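Local atomic coordinates of Rab GDP-dissociation inhibitor (Saccharomyces cerevisiae, PDB entry 2BCG), a protein that inhibits GDP release from the Rab GTPase Sec4, is essential in the yeast secretory pathway, and extracts GDP-bound Ypt7 from vacuolar membranes. Residues L317-P322 with L386-E391; N326-Q331 with S351-V356. All coordinates share one frame; numbering follows the deposited sequence.

Contact 1 (L317-P322 with L386-E391); sequences LNHPVP and LGPIEE
Both ring nitrogens of H319 donate to main-chain carbonyls, one on each side of the contact. NE2 reaches across to P388 O (2.8 Å), on a lone pair in the carbonyl plane, while ND1 turns back to P320 O (2.7 Å) from above its carbonyl plane. A chi1 of 57° holds CG between the backbone N and the carbonyl carbon, folding the ring back beside its own chain. Two donors imply that the ring is probably protonated. L386 O lies at the ring edge, 3.0 Å from H319 CE1; this buried oxygen has no hydrogen-bonding partner in the model. The loop leaving strand 303-317 is thereby fastened to the one entering strand 391-402, where E390 and E391 both pair with I316 in a classic beta bulge. A water relays N318 N to P388 O, giving that carbonyl a second donor. G387 has a positive phi, and a CB there would run into H319 CE1. With a leucine in place of H319, P388 O and P320 O would probably each lose a donor, and the two loops their direct polar tie. Deeper in, the L317 side chain crosses that of I389, CD2 lying 3.8 Å from CG1, and CD2 also meets L386 CB.

Contact 2 (N326-Q331 with S351-V356); sequences NADSLQ and SDAHNV
D328 lays its side chain against the methyl of A353, with D328 CB and A353 CB 3.8 Å apart and D328 OD1 at a similar distance from the same methyl. The polar link lies beside this van der Waals touch: S351 OG donates to D328 O at 2.8 Å, meeting a lone pair in the carbonyl plane with a C=O...donor angle of 130°. The S351 hydroxyl lies between its own backbone N and carbonyl carbon (chi1 65°), a rotation that turns it to the 326-331 segment. The pair illustrates how a side chain can tie the approach to one strand to the end of its neighbour. Strands 330-334 and 345-351 run antiparallel, L330 bonded through its backbone to I349, and the same register sets D328 opposite S351; there a serine side chain supplies the donor. Beyond S351 the chain bends into a short 3-10 turn, marked by H354 N bonding to S351 O (3.0 Å), which carries A353 and H354 round to face D328 and S329. S329 OG donates to D328 OD2 at 2.9 Å, nearly along the carboxylate C-O axis, and bonds also with S116 N, so the acid is steered by its own neighbour. The same hydroxyl oxygen lies 3.7 Å from H354 CE1, at the ring edge. H354 is deposited in two conformers; in the one described, ND1 is buried with no partner, and the D328 carboxylate nearby could favour a positive ring, though their charged atoms do not touch. The imidazole packs edge-to-face with Y236, and A353 O accepts from K113 NZ; these two partners belong to the two regions that interact with Ypt1.

Contact 2 is nested within the chain loop that contact 1 closes: 317-322 comes first, then 326-331, 351-356 and finally 386-391. Their centres lie about 12 Å apart, and they touch where P320 CG meets N326 OD1 at 3.5 Å. Both lie at the ends of strands of the mixed seven-stranded sheet. Contact 1 joins the loops bordering strands 303-317 and 391-402, at the side where 391-402 is outermost; contact 2 lies where the loop leading into 330-334 meets the end of 345-351 and the turn after it, further in, beyond 362-369. The connection from 317 to 330 is thus held near both ends, which is consistent with coupling the 391-402 edge to the part that adjoins the Ypt1-interacting regions.

Contact 1 (L317-P322 with L386-E391)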
ATOM      1  N   LEU A 317     -18.564  10.876   5.658  1.00 10.62           N
ATOM      2  CA  LEU A 317     -19.114  11.801   6.671  1.00 11.61           C
ATOM      3  C   LEU A 317     -18.478  13.142   6.452  1.00 13.10           C
ATOM      4  O   LEU A 317     -17.390  13.234   5.905  1.00 13.10           O
ATOM      5  CB  LEU A 317     -18.800  11.346   8.087  1.00 10.94           C
ATOM      6  CG  LEU A 317     -18.911   9.841   8.402  1.00 10.61           C
ATOM      7  CD1 LEU A 317     -18.484   9.562   9.805  1.00 11.90           C
ATOM      8  CD2 LEU A 317     -20.322   9.336   8.206  1.00 14.56           C
ATOM      9  N   ASN A 318     -19.167  14.193   6.901  1.00 13.08           N
ATOM     10  CA  ASN A 318     -18.551  15.515   6.885  1.00 14.74           C
ATOM     11  C   ASN A 318     -18.248  16.016   8.308  1.00 14.82           C
ATOM     12  O   ASN A 318     -18.168  17.235   8.555  1.00 15.05           O
ATOM     13  CB  ASN A 318     -19.378  16.505   6.056  1.00 16.78           C
ATOM     14  CG  ASN A 318     -20.673  16.842   6.676  1.00 19.28           C
ATOM     15  OD1 ASN A 318     -21.014  16.373   7.760  1.00 20.12           O
ATOM     16  ND2 ASN A 318     -21.451  17.689   5.974  1.00 25.27           N
ATOM     17  N   HIS A 319     -18.114  15.071   9.236  1.00 12.98           N
ATOM     18  CA  HIS A 319     -17.844  15.360  10.648  1.00 12.96           C
ATOM     19  C   HIS A 319     -17.212  14.135  11.307  1.00 12.52           C
ATOM     20  O   HIS A 319     -17.328  13.022  10.804  1.00 12.81           O
ATOM     21  CB  HIS A 319     -19.173  15.633  11.355  1.00 12.75           C
ATOM     22  CG  HIS A 319     -20.127  14.497  11.212  1.00 13.07           C
ATOM     23  ND1 HIS A 319     -20.046  13.362  11.991  1.00 13.87           N
ATOM     24  CD2 HIS A 319     -21.134  14.281  10.329  1.00 13.33           C
ATOM     25  CE1 HIS A 319     -20.970  12.498  11.605  1.00 13.87           C
ATOM     26  NE2 HIS A 319     -21.649  13.039  10.611  1.00 12.39           N
ATOM     27  N   PRO A 320     -16.569  14.323  12.480  1.00 11.97           N
ATOM     28  CA  PRO A 320     -16.015  13.142  13.190  1.00 11.49           C
ATOM     29  C   PRO A 320     -17.036  12.162  13.712  1.00 10.86           C
ATOM     30  O   PRO A 320     -18.215  12.467  13.834  1.00 11.52           O
ATOM     31  CB  PRO A 320     -15.227  13.732  14.361  1.00 11.94           C
ATOM     32  CG  PRO A 320     -15.318  15.192  14.229  1.00 15.99           C
ATOM     33  CD  PRO A 320     -16.292  15.592  13.187  1.00 13.60           C
ATOM     34  N   VAL A 321     -16.582  10.955  14.003  1.00 10.70           N
ATOM     35  CA  VAL A 321     -17.516   9.962  14.562  1.00 10.57           C
ATOM     36  C   VAL A 321     -17.847  10.330  16.014  1.00 10.88           C
ATOM     37  O   VAL A 321     -16.938  10.643  16.800  1.00 11.12           O
ATOM     38  CB  VAL A 321     -16.906   8.544  14.468  1.00 11.45           C
ATOM     39  CG1 VAL A 321     -17.753   7.502  15.161  1.00 11.89           C
ATOM     40  CG2 VAL A 321     -16.637   8.210  12.994  1.00 12.23           C
ATOM     41  N   PRO A 322     -19.138  10.323  16.368  1.00 11.25           N
ATOM     42  CA  PRO A 322     -19.484  10.625  17.780  1.00 10.81           C
ATOM     43  C   PRO A 322     -18.759   9.717  18.805  1.00 11.23           C
ATOM     44  O   PRO A 322     -18.462   8.542  18.532  1.00 11.29           O
ATOM     45  CB  PRO A 322     -21.010  10.437  17.841  1.00 10.94           C
ATOM     46  CG  PRO A 322     -21.476  10.512  16.371  1.00 12.85           C
ATOM     47  CD  PRO A 322     -20.324  10.071  15.508  1.00 11.04           C
ATOM     48  N   LEU A 386     -22.388   6.364  13.578  1.00 10.91           N
ATOM     49  CA  LEU A 386     -21.629   7.344  12.786  1.00 11.57           C
ATOM     50  C   LEU A 386     -22.160   8.752  12.752  1.00 12.54           C
ATOM     51  O   LEU A 386     -21.479   9.636  12.254  1.00 13.32           O
ATOM     52  CB  LEU A 386     -21.509   6.882  11.328  1.00 11.82           C
ATOM     53  CG  LEU A 386     -20.882   5.495  11.154  1.00 11.66           C
ATOM     54  CD1 LEU A 386     -20.739   5.178   9.664  1.00 13.38           C
ATOM     55  CD2 LEU A 386     -19.509   5.368  11.822  1.00 13.18           C
ATOM     56  N   GLY A 387     -23.370   8.979  13.263  1.00 13.20           N
ATOM     57  CA  GLY A 387     -23.998  10.274  13.049  1.00 13.77           C
ATOM     58  C   GLY A 387     -24.484  10.409  11.585  1.00 13.00           C
ATOM     59  O   GLY A 387     -24.542   9.429  10.834  1.00 12.88           O
ATOM     60  N   PRO A 388     -24.855  11.630  11.165  1.00 13.12           N
ATOM     61  CA  PRO A 388     -25.385  11.770   9.798  1.00 13.27           C
ATOM     62  C   PRO A 388     -24.378  11.328   8.727  1.00 13.71           C
ATOM     63  O   PRO A 388     -23.204  11.626   8.805  1.00 13.22           O
ATOM     64  CB  PRO A 388     -25.701  13.264   9.690  1.00 14.42           C
ATOM     65  CG  PRO A 388     -25.919  13.711  11.115  1.00 14.90           C
ATOM     66  CD  PRO A 388     -24.949  12.892  11.928  1.00 13.48           C
ATOM     67  N   ILE A 389     -24.873  10.631   7.710  1.00 12.44           N
ATOM     68  CA  ILE A 389     -23.985  10.086   6.658  1.00 13.47           C
ATOM     69  C   ILE A 389     -24.301  10.812   5.343  1.00 13.81           C
ATOM     70  O   ILE A 389     -25.484  10.912   4.945  1.00 15.42           O
ATOM     71  CB  ILE A 389     -24.162   8.537   6.511  1.00 12.94           C
ATOM     72  CG1 ILE A 389     -23.776   7.793   7.811  1.00 13.93           C
ATOM     73  CG2 ILE A 389     -23.406   8.038   5.257  1.00 13.42           C
ATOM     74  CD1 ILE A 389     -24.314   6.352   7.913  1.00 14.24           C
ATOM     75  N   GLU A 390     -23.270  11.343   4.695  1.00 13.37           N
ATOM     76  CA  GLU A 390     -23.457  12.085   3.446  1.00 14.75           C
ATOM     77  C   GLU A 390     -23.772  11.176   2.280  1.00 14.33           C
ATOM     78  O   GLU A 390     -24.667  11.467   1.481  1.00 17.27           O
ATOM     79  CB  GLU A 390     -22.233  12.932   3.135  0.50 15.76           C
ATOM     80  CG  GLU A 390     -22.375  13.804   1.916  0.50 16.80           C
ATOM     81  CD  GLU A 390     -21.450  14.991   1.956  0.50 20.16           C
ATOM     82  OE1 GLU A 390     -20.361  14.871   2.562  0.50 20.23           O
ATOM     83  OE2 GLU A 390     -21.800  16.049   1.386  0.50 22.11           O
ATOM     84  N   GLU A 391     -22.980  10.106   2.158  1.00 13.72           N
ATOM     85  CA  GLU A 391     -23.182   9.124   1.080  1.00 14.05           C
ATOM     86  C   GLU A 391     -22.706   7.775   1.552  1.00 13.78           C
ATOM     87  O   GLU A 391     -21.785   7.669   2.374  1.00 13.09           O
ATOM     88  CB  GLU A 391     -22.381   9.568  -0.144  0.50 14.34           C
ATOM     89  CG  GLU A 391     -22.706   8.873  -1.438  0.50 14.76           C
ATOM     90  CD  GLU A 391     -24.171   8.944  -1.778  0.50 16.74           C
ATOM     91  OE1 GLU A 391     -24.529   9.856  -2.548  0.50 20.05           O
ATOM     92  OE2 GLU A 391     -24.957   8.116  -1.248  0.50 16.44           O
TER
HETATM   93  O   HOH W   1     -21.899  13.480   7.250  1.00 16.95           O

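Contact 2 (N326-Q331 with S351-V356)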
ATOM      1  N   ASN A 326     -13.195  13.093  18.843  1.00 10.68           N
ATOM      2  CA  ASN A 326     -12.825  13.729  17.560  1.00 11.18           C
ATOM      3  C   ASN A 326     -11.552  13.113  16.960  1.00 11.65           C
ATOM      4  O   ASN A 326     -10.740  13.770  16.316  1.00 12.12           O
ATOM      5  CB  ASN A 326     -12.733  15.245  17.657  1.00 11.75           C
ATOM      6  CG  ASN A 326     -14.102  15.913  17.775  1.00 13.23           C
ATOM      7  OD1 ASN A 326     -15.150  15.256  17.748  1.00 14.71           O
ATOM      8  ND2 ASN A 326     -14.083  17.227  17.939  1.00 15.77           N
ATOM      9  N   ALA A 327     -11.400  11.819  17.183  1.00 11.64           N
ATOM     10  CA  ALA A 327     -10.240  11.075  16.651  1.00 11.95           C
ATOM     11  C   ALA A 327     -10.118  11.233  15.139  1.00 11.47           C
ATOM     12  O   ALA A 327     -11.118  11.240  14.435  1.00 11.88           O
ATOM     13  CB  ALA A 327     -10.374   9.588  17.012  1.00 13.57           C
ATOM     14  N   ASP A 328      -8.889  11.302  14.634  1.00 11.72           N
ATOM     15  CA  ASP A 328      -8.692  11.377  13.183  1.00 11.33           C
ATOM     16  C   ASP A 328      -8.799  10.025  12.505  1.00 11.27           C
ATOM     17  O   ASP A 328      -8.968   9.981  11.278  1.00 11.66           O
ATOM     18  CB  ASP A 328      -7.411  12.127  12.756  1.00 13.29           C
ATOM     19  CG  ASP A 328      -6.138  11.446  13.183  1.00 15.88           C
ATOM     20  OD1 ASP A 328      -5.122  12.185  13.330  1.00 22.96           O
ATOM     21  OD2 ASP A 328      -6.079  10.214  13.337  1.00 21.15           O
ATOM     22  N   SER A 329      -8.766   8.957  13.293  1.00 10.18           N
ATOM     23  CA  SER A 329      -8.779   7.595  12.771  1.00 10.07           C
ATOM     24  C   SER A 329      -9.048   6.680  13.937  1.00 10.16           C
ATOM     25  O   SER A 329      -8.625   6.955  15.087  1.00 10.51           O
ATOM     26  CB  SER A 329      -7.440   7.225  12.102  1.00 10.44           C
ATOM     27  OG  SER A 329      -6.336   7.365  13.017  1.00 12.00           O
ATOM     28  N   LEU A 330      -9.724   5.581  13.664  1.00 10.49           N
ATOM     29  CA  LEU A 330      -9.965   4.603  14.716  1.00 10.07           C
ATOM     30  C   LEU A 330     -10.505   3.327  14.125  1.00 10.62           C
ATOM     31  O   LEU A 330     -10.985   3.299  12.970  1.00  9.96           O
ATOM     32  CB  LEU A 330     -10.929   5.122  15.798  1.00 11.55           C
ATOM     33  CG  LEU A 330     -12.350   5.441  15.311  1.00 11.30           C
ATOM     34  CD1 LEU A 330     -13.441   4.932  16.291  1.00 12.92           C
ATOM     35  CD2 LEU A 330     -12.577   6.937  14.993  1.00 12.52           C
ATOM     36  N   GLN A 331     -10.466   2.276  14.938  1.00 11.44           N
ATOM     37  CA  GLN A 331     -11.235   1.076  14.720  1.00 11.18           C
ATOM     38  C   GLN A 331     -12.396   1.021  15.701  1.00 11.48           C
ATOM     39  O   GLN A 331     -12.207   1.357  16.879  1.00 12.26           O
ATOM     40  CB  GLN A 331     -10.338  -0.149  14.970  1.00 11.85           C
ATOM     41  CG  GLN A 331     -11.111  -1.450  15.242  1.00 12.40           C
ATOM     42  CD  GLN A 331     -10.200  -2.636  15.233  1.00 13.19           C
ATOM     43  OE1 GLN A 331     -10.108  -3.365  14.234  1.00 15.51           O
ATOM     44  NE2 GLN A 331      -9.515  -2.850  16.348  1.00 12.26           N
ATOM     45  N   SER A 351      -9.344   9.744   7.705  1.00 10.05           N
ATOM     46  CA  SER A 351      -9.841  11.046   7.327  1.00 10.87           C
ATOM     47  C   SER A 351      -8.781  11.828   6.545  1.00 12.18           C
ATOM     48  O   SER A 351      -7.824  11.258   6.047  1.00 12.23           O
ATOM     49  CB  SER A 351     -10.309  11.772   8.585  1.00 12.00           C
ATOM     50  OG  SER A 351      -9.215  12.025   9.453  1.00 12.49           O
ATOM     51  N   ASP A 352      -8.963  13.142   6.467  1.00 14.05           N
ATOM     52  CA  ASP A 352      -8.033  13.988   5.714  1.00 14.33           C
ATOM     53  C   ASP A 352      -6.601  13.881   6.277  1.00 14.07           C
ATOM     54  O   ASP A 352      -5.623  14.192   5.565  1.00 15.59           O
ATOM     55  CB  ASP A 352      -8.551  15.447   5.450  0.70 14.62           C
ATOM     56  CG  ASP A 352      -8.383  16.396   6.655  0.70 16.58           C
ATOM     57  OD1 ASP A 352      -9.063  17.457   6.660  0.70 21.90           O
ATOM     58  OD2 ASP A 352      -7.599  16.115   7.570  0.70 20.53           O
ATOM     59  N   ALA A 353      -6.458  13.440   7.540  1.00 14.57           N
ATOM     60  CA  ALA A 353      -5.136  13.297   8.173  1.00 14.68           C
ATOM     61  C   ALA A 353      -4.256  12.260   7.478  1.00 15.66           C
ATOM     62  O   ALA A 353      -3.034  12.252   7.638  1.00 16.84           O
ATOM     63  CB  ALA A 353      -5.283  12.933   9.653  1.00 15.50           C
ATOM     64  N   HIS A 354      -4.905  11.358   6.741  1.00 14.05           N
ATOM     65  CA  HIS A 354      -4.217  10.278   6.037  1.00 13.47           C
ATOM     66  C   HIS A 354      -4.290  10.507   4.521  1.00 13.03           C
ATOM     67  O   HIS A 354      -3.912   9.606   3.767  1.00 12.73           O
ATOM     68  CB  HIS A 354      -4.701   8.856   6.516  0.50 15.04           C
ATOM     69  CG  HIS A 354      -4.153   8.380   7.860  0.50 14.62           C
ATOM     70  ND1 HIS A 354      -4.839   8.531   9.048  0.50 16.93           N
ATOM     71  CD2 HIS A 354      -3.037   7.667   8.175  0.50 16.44           C
ATOM     72  CE1 HIS A 354      -4.162   7.972  10.037  0.50 14.34           C
ATOM     73  NE2 HIS A 354      -3.065   7.430   9.533  0.50 15.43           N
ATOM     74  N   ASN A 355      -4.704  11.699   4.072  1.00 13.86           N
ATOM     75  CA  ASN A 355      -4.738  12.046   2.629  1.00 14.04           C
ATOM     76  C   ASN A 355      -5.622  11.118   1.796  1.00 14.62           C
ATOM     77  O   ASN A 355      -5.276  10.749   0.665  1.00 14.49           O
ATOM     78  CB  ASN A 355      -3.313  12.137   2.034  1.00 14.39           C
ATOM     79  CG  ASN A 355      -2.481  13.263   2.657  1.00 18.05           C
ATOM     80  OD1 ASN A 355      -1.242  13.309   2.490  1.00 22.37           O
ATOM     81  ND2 ASN A 355      -3.139  14.168   3.356  1.00 19.07           N
ATOM     82  N   VAL A 356      -6.746  10.702   2.376  1.00 13.11           N
ATOM     83  CA  VAL A 356      -7.651   9.812   1.667  1.00 12.33           C
ATOM     84  C   VAL A 356      -8.959  10.464   1.264  1.00 11.21           C
ATOM     85  O   VAL A 356      -9.709   9.876   0.528  1.00 11.13           O
ATOM     86  CB  VAL A 356      -7.933   8.531   2.480  1.00 12.35           C
ATOM     87  CG1 VAL A 356      -6.648   7.687   2.556  1.00 12.19           C
ATOM     88  CG2 VAL A 356      -8.473   8.891   3.877  1.00 13.74           C
TER